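Local coordinates for protein peptide ABC transporter permease (Staphylococcus hominis, PDB 6EXS) that binds a thioalcohol-conjugated dipeptide, a precursor of underarm malodour, and probably carries it across the membrane as a POT-family peptide transporter, at residues L377-I380 with L381-L384; T461-F464 with I465-T469. One frame throughout, in Å; residues are numbered along the deposited sequence.

Contacts 1 and 2 are each about two turns of helix, the first on helix 364-389 and the second on helix 460-479, and they pack directly against each other with centres about 7 Å apart. Contact 1 is largely buried between neighbouring helices and a bound lipid, and its chemistry is mostly aliphatic. Contact 2 is buried at Tyr463, Phe464 and Leu467, whereas Asn462 and Phe466 are exposed. Where the helices meet, Ile382 CG2 lies 3.7 Å from Phe464 CG, and Ile380 CD1 packs 3.5 Å from Ile465 O. The phenol groups of Tyr379 and Tyr463 both hydrogen-bond to Gln304 OE1, which gives the two helices a common polar partner.

Contact 1: residues L377-I380 with L381-L384; sequences LSYI and LIGL. With OLC ((2R)-2,3-dihydroxypropyl (9Z)-octadec-9-enoate), chain F.
Ile380 and Leu384, one turn apart, lie side by side and point the same way, with Ile380 CG2 3.8 Å from Leu384 CD1. In Ile380 the CG2 branch stands opposite the backbone N (CG1 chi1 -67°), which sets it beside the carbonyl carbon and on the side of the following turn. Leu384 CG approaches Ile380 O to 3.2 Å. The acyl chain of the lipid OLC lies across Leu377, Leu381 and Leu384. Leu381 extends with CG trans to the backbone N (chi1 178°), and its CD2 meets OLC C7 at 3.7 Å; the same lipid carbon is 3.8 Å from Leu384 CD1, while OLC C10 lies 3.7 Å from Leu377 O. Branched hydrocarbon suits a surface that meets an acyl chain. Round the helix, Ile382 CG2 sits 3.6 Å from Tyr379 O and approaches the tyrosine ring obliquely. Gly383 N donates to Tyr379 O at 3.0 Å. Ser378 OG is satisfied within its own helix by Ala375 O, a common way to bury a hydroxyl. Helix 460-479 packs on Tyr379, Ile380 and Ile382, helix 396-418 on Ser378, Leu381 and Ile382, and helix 279-302 on Ser378 and Tyr379.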
loop_
_atom_site.group_PDB
_atom_site.type_symbol
_atom_site.label_atom_id
_atom_site.label_comp_id
_atom_site.label_asym_id
_atom_site.label_seq_id
_atom_site.Cartn_x
_atom_site.Cartn_y
_atom_site.Cartn_z
ATOM N N LEU A 377 -7.545 8.325 17.440
ATOM C CA LEU A 377 -7.599 7.859 18.836
ATOM C C LEU A 377 -6.414 6.950 19.195
ATOM O O LEU A 377 -6.021 6.903 20.359
ATOM C CB LEU A 377 -8.930 7.161 19.153
ATOM C CG LEU A 377 -10.127 8.090 19.339
ATOM C CD1 LEU A 377 -11.420 7.386 18.981
ATOM C CD2 LEU A 377 -10.171 8.695 20.755
ATOM N N SER A 378 -5.837 6.252 18.191
ATOM C CA SER A 378 -4.678 5.379 18.361
ATOM C C SER A 378 -3.397 6.208 18.568
ATOM O O SER A 378 -2.493 5.764 19.277
ATOM C CB SER A 378 -4.550 4.406 17.190
ATOM O OG SER A 378 -3.976 4.989 16.031
ATOM N N TYR A 379 -3.348 7.424 17.970
ATOM C CA TYR A 379 -2.245 8.388 18.125
ATOM C C TYR A 379 -2.386 9.225 19.417
ATOM O O TYR A 379 -1.376 9.522 20.046
ATOM C CB TYR A 379 -2.056 9.253 16.865
ATOM C CG TYR A 379 -0.903 8.798 15.991
ATOM C CD1 TYR A 379 -0.539 7.453 15.919
ATOM C CD2 TYR A 379 -0.199 9.708 15.202
ATOM C CE1 TYR A 379 0.520 7.030 15.115
ATOM C CE2 TYR A 379 0.852 9.294 14.381
ATOM C CZ TYR A 379 1.211 7.954 14.348
ATOM O OH TYR A 379 2.249 7.534 13.563
ATOM N N ILE A 380 -3.630 9.534 19.849
ATOM C CA ILE A 380 -3.894 10.212 21.133
ATOM C C ILE A 380 -3.512 9.238 22.271
ATOM O O ILE A 380 -2.916 9.665 23.258
ATOM C CB ILE A 380 -5.373 10.711 21.242
ATOM C CG1 ILE A 380 -5.692 11.861 20.234
ATOM C CG2 ILE A 380 -5.779 11.087 22.673
ATOM C CD1 ILE A 380 -4.874 13.175 20.335
ATOM N N LEU A 381 -3.818 7.931 22.105
ATOM C CA LEU A 381 -3.484 6.878 23.071
ATOM C C LEU A 381 -1.969 6.823 23.313
ATOM O O LEU A 381 -1.556 7.043 24.450
ATOM C CB LEU A 381 -4.050 5.500 22.617
ATOM C CG LEU A 381 -3.800 4.197 23.444
ATOM C CD1 LEU A 381 -2.446 3.540 23.144
ATOM C CD2 LEU A 381 -4.080 4.358 24.926
ATOM N N ILE A 382 -1.147 6.574 22.254
ATOM C CA ILE A 382 0.311 6.467 22.375
ATOM C C ILE A 382 0.947 7.808 22.847
ATOM O O ILE A 382 1.824 7.787 23.717
ATOM C CB ILE A 382 0.984 5.859 21.108
ATOM C CG1 ILE A 382 2.433 5.395 21.392
ATOM C CG2 ILE A 382 0.906 6.773 19.878
ATOM C CD1 ILE A 382 2.599 4.204 22.385
ATOM N N GLY A 383 0.431 8.933 22.344
ATOM C CA GLY A 383 0.845 10.273 22.746
ATOM C C GLY A 383 0.644 10.508 24.229
ATOM O O GLY A 383 1.531 11.050 24.890
ATOM N N LEU A 384 -0.502 10.064 24.776
ATOM C CA LEU A 384 -0.797 10.192 26.208
ATOM C C LEU A 384 0.043 9.248 27.074
ATOM O O LEU A 384 0.359 9.598 28.211
ATOM C CB LEU A 384 -2.297 10.045 26.511
ATOM C CG LEU A 384 -3.209 11.211 26.077
ATOM C CD1 LEU A 384 -4.661 10.878 26.337
ATOM C CD2 LEU A 384 -2.851 12.526 26.789
HETATM C C18 OLC F . -13.674 -0.367 19.180
HETATM C C10 OLC F . -7.974 6.838 23.544
HETATM C C9 OLC F . -7.077 7.222 24.447
HETATM C C17 OLC F . -13.562 0.944 19.931
HETATM C C11 OLC F . -9.087 5.837 23.718
HETATM C C8 OLC F . -6.939 6.733 25.869
HETATM C C24 OLC F . 2.062 6.472 35.328
HETATM C C16 OLC F . -12.151 1.261 20.418
HETATM C C12 OLC F . -9.221 4.857 22.557
HETATM C C7 OLC F . -5.693 7.263 26.570
HETATM C C15 OLC F . -12.073 2.543 21.237
HETATM C C13 OLC F . -10.577 4.172 22.493
HETATM C C6 OLC F . -5.406 6.602 27.908
HETATM C C14 OLC F . -10.664 3.071 21.453
HETATM C C5 OLC F . -4.258 7.226 28.690
HETATM C C4 OLC F . -2.897 6.609 28.413
HETATM C C3 OLC F . -2.230 5.987 29.633
HETATM C C2 OLC F . -1.271 6.925 30.367
HETATM C C21 OLC F . 1.413 6.561 32.896
HETATM C C1 OLC F . -0.414 6.233 31.391
HETATM C C22 OLC F . 1.237 7.172 34.267
HETATM O O19 OLC F . -0.433 5.050 31.619
HETATM O O25 OLC F . 3.459 6.685 35.145
HETATM O O23 OLC F . 1.557 8.568 34.233
HETATM O O20 OLC F . 0.390 7.102 32.023
#

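Contact 2: residues T461-F464 with I465-T469; sequences TNYF and IFLGT
The Tyr463 ring has Leu467 over one face: Leu467 CD1 stands 3.8 Å from the ring centroid, 20° off the normal, in a CH-pi contact displaced toward the CE2 side of the rim. The other methyl, Leu467 CD2, reaches the phenol end and lies 3.6 Å from Tyr463 OH, so the leucine fork spans the ring from the Tyr463 CD2-CE2 edge to its hydroxyl. Tyr463 CG lies opposite the backbone N (chi1 171°), which holds the ring out from the helix, nearly square to its axis, and Leu467, pointing back from the next turn, lays its fork against the face. A tyrosine suits this place because its ring offers a broad apolar face while its hydroxyl hydrogen-bonds to Gln304 OE1. Phe464 has no such polar end, and its ring makes edge-to-face pairs with Tyr379 and Tyr312. Tyr463, Phe464 and Leu467 belong to helix 460-479 of this POT-family member of the major facilitator superfamily, and the side facing helix 364-389 meets it through Phe464, Ile465, Leu467 and Thr469. The backbone keeps the regular i to i+4 pattern, with Phe466 N to Asn462 O at 2.8 Å and Gly468 N to Phe464 O at 2.9 Å. Ile465 CG1 and CD1 lie along Thr461 O, each 3.4 Å away. Thr469 OG1 donates to Ile465 O at 2.7 Å, and Thr469 N donates to the same oxygen from the opposite face of the carbonyl plane. Two donors thus grip one acceptor, and the threonine hydroxyl is satisfied inside the helix, which suits a polar group packed against Ile380. Phe466, on the exposed side, touches Leu458 of helix 455-458.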
loop_
_atom_site.group_PDB
_atom_site.type_symbol
_atom_site.label_atom_id
_atom_site.label_comp_id
_atom_site.label_asym_id
_atom_site.label_seq_id
_atom_site.Cartn_x
_atom_site.Cartn_y
_atom_site.Cartn_z
ATOM N N THR A 461 6.265 12.798 21.248
ATOM C CA THR A 461 4.982 12.723 21.967
ATOM C C THR A 461 3.989 13.795 21.523
ATOM O O THR A 461 2.801 13.497 21.369
ATOM C CB THR A 461 5.179 12.731 23.483
ATOM O OG1 THR A 461 6.077 13.789 23.822
ATOM C CG2 THR A 461 5.700 11.412 24.004
ATOM N N ASN A 462 4.466 15.042 21.331
ATOM C CA ASN A 462 3.630 16.155 20.876
ATOM C C ASN A 462 3.186 15.908 19.446
ATOM O O ASN A 462 2.070 16.288 19.096
ATOM C CB ASN A 462 4.361 17.488 20.978
ATOM C CG ASN A 462 4.815 17.890 22.361
ATOM O OD1 ASN A 462 4.525 17.244 23.377
ATOM N ND2 ASN A 462 5.554 18.987 22.420
ATOM N N TYR A 463 4.045 15.238 18.634
ATOM C CA TYR A 463 3.766 14.855 17.245
ATOM C C TYR A 463 2.552 13.886 17.176
ATOM O O TYR A 463 1.662 14.110 16.365
ATOM C CB TYR A 463 5.031 14.256 16.602
ATOM C CG TYR A 463 4.836 13.612 15.242
ATOM C CD1 TYR A 463 4.535 12.254 15.128
ATOM C CD2 TYR A 463 5.036 14.338 14.067
ATOM C CE1 TYR A 463 4.390 11.646 13.881
ATOM C CE2 TYR A 463 4.921 13.733 12.814
ATOM C CZ TYR A 463 4.583 12.390 12.727
ATOM O OH TYR A 463 4.460 11.779 11.507
ATOM N N PHE A 464 2.511 12.847 18.033
ATOM C CA PHE A 464 1.402 11.890 18.099
ATOM C C PHE A 464 0.098 12.580 18.516
ATOM O O PHE A 464 -0.951 12.283 17.937
ATOM C CB PHE A 464 1.705 10.726 19.067
ATOM C CG PHE A 464 2.747 9.717 18.633
ATOM C CD1 PHE A 464 2.618 9.032 17.430
ATOM C CD2 PHE A 464 3.799 9.375 19.474
ATOM C CE1 PHE A 464 3.568 8.083 17.044
ATOM C CE2 PHE A 464 4.738 8.412 19.094
ATOM C CZ PHE A 464 4.625 7.782 17.877
ATOM N N ILE A 465 0.165 13.512 19.497
ATOM C CA ILE A 465 -1.003 14.253 19.978
ATOM C C ILE A 465 -1.504 15.225 18.896
ATOM O O ILE A 465 -2.704 15.239 18.622
ATOM C CB ILE A 465 -0.764 14.921 21.370
ATOM C CG1 ILE A 465 -0.405 13.854 22.433
ATOM C CG2 ILE A 465 -1.993 15.738 21.835
ATOM C CD1 ILE A 465 0.428 14.362 23.615
ATOM N N PHE A 466 -0.593 15.994 18.261
ATOM C CA PHE A 466 -0.922 16.958 17.198
ATOM C C PHE A 466 -1.584 16.288 15.980
ATOM O O PHE A 466 -2.624 16.761 15.521
ATOM C CB PHE A 466 0.309 17.802 16.801
ATOM C CG PHE A 466 0.194 18.593 15.518
ATOM C CD1 PHE A 466 -0.632 19.711 15.439
ATOM C CD2 PHE A 466 0.931 18.237 14.393
ATOM C CE1 PHE A 466 -0.735 20.444 14.248
ATOM C CE2 PHE A 466 0.828 18.972 13.204
ATOM C CZ PHE A 466 -0.003 20.070 13.141
ATOM N N LEU A 467 -1.000 15.168 15.497
ATOM C CA LEU A 467 -1.493 14.382 14.363
ATOM C C LEU A 467 -2.808 13.682 14.692
ATOM O O LEU A 467 -3.700 13.650 13.841
ATOM C CB LEU A 467 -0.440 13.362 13.904
ATOM C CG LEU A 467 0.383 13.754 12.683
ATOM C CD1 LEU A 467 1.463 14.751 13.041
ATOM C CD2 LEU A 467 0.994 12.536 12.037
ATOM N N GLY A 468 -2.911 13.153 15.918
ATOM C CA GLY A 468 -4.104 12.490 16.433
ATOM C C GLY A 468 -5.306 13.419 16.496
ATOM O O GLY A 468 -6.382 13.053 16.013
ATOM N N THR A 469 -5.116 14.644 17.057
ATOM C CA THR A 469 -6.125 15.708 17.208
ATOM C C THR A 469 -6.594 16.258 15.841
ATOM O O THR A 469 -7.807 16.398 15.629
ATOM C CB THR A 469 -5.580 16.837 18.105
ATOM O OG1 THR A 469 -5.123 16.294 19.347
ATOM C CG2 THR A 469 -6.597 17.957 18.344
#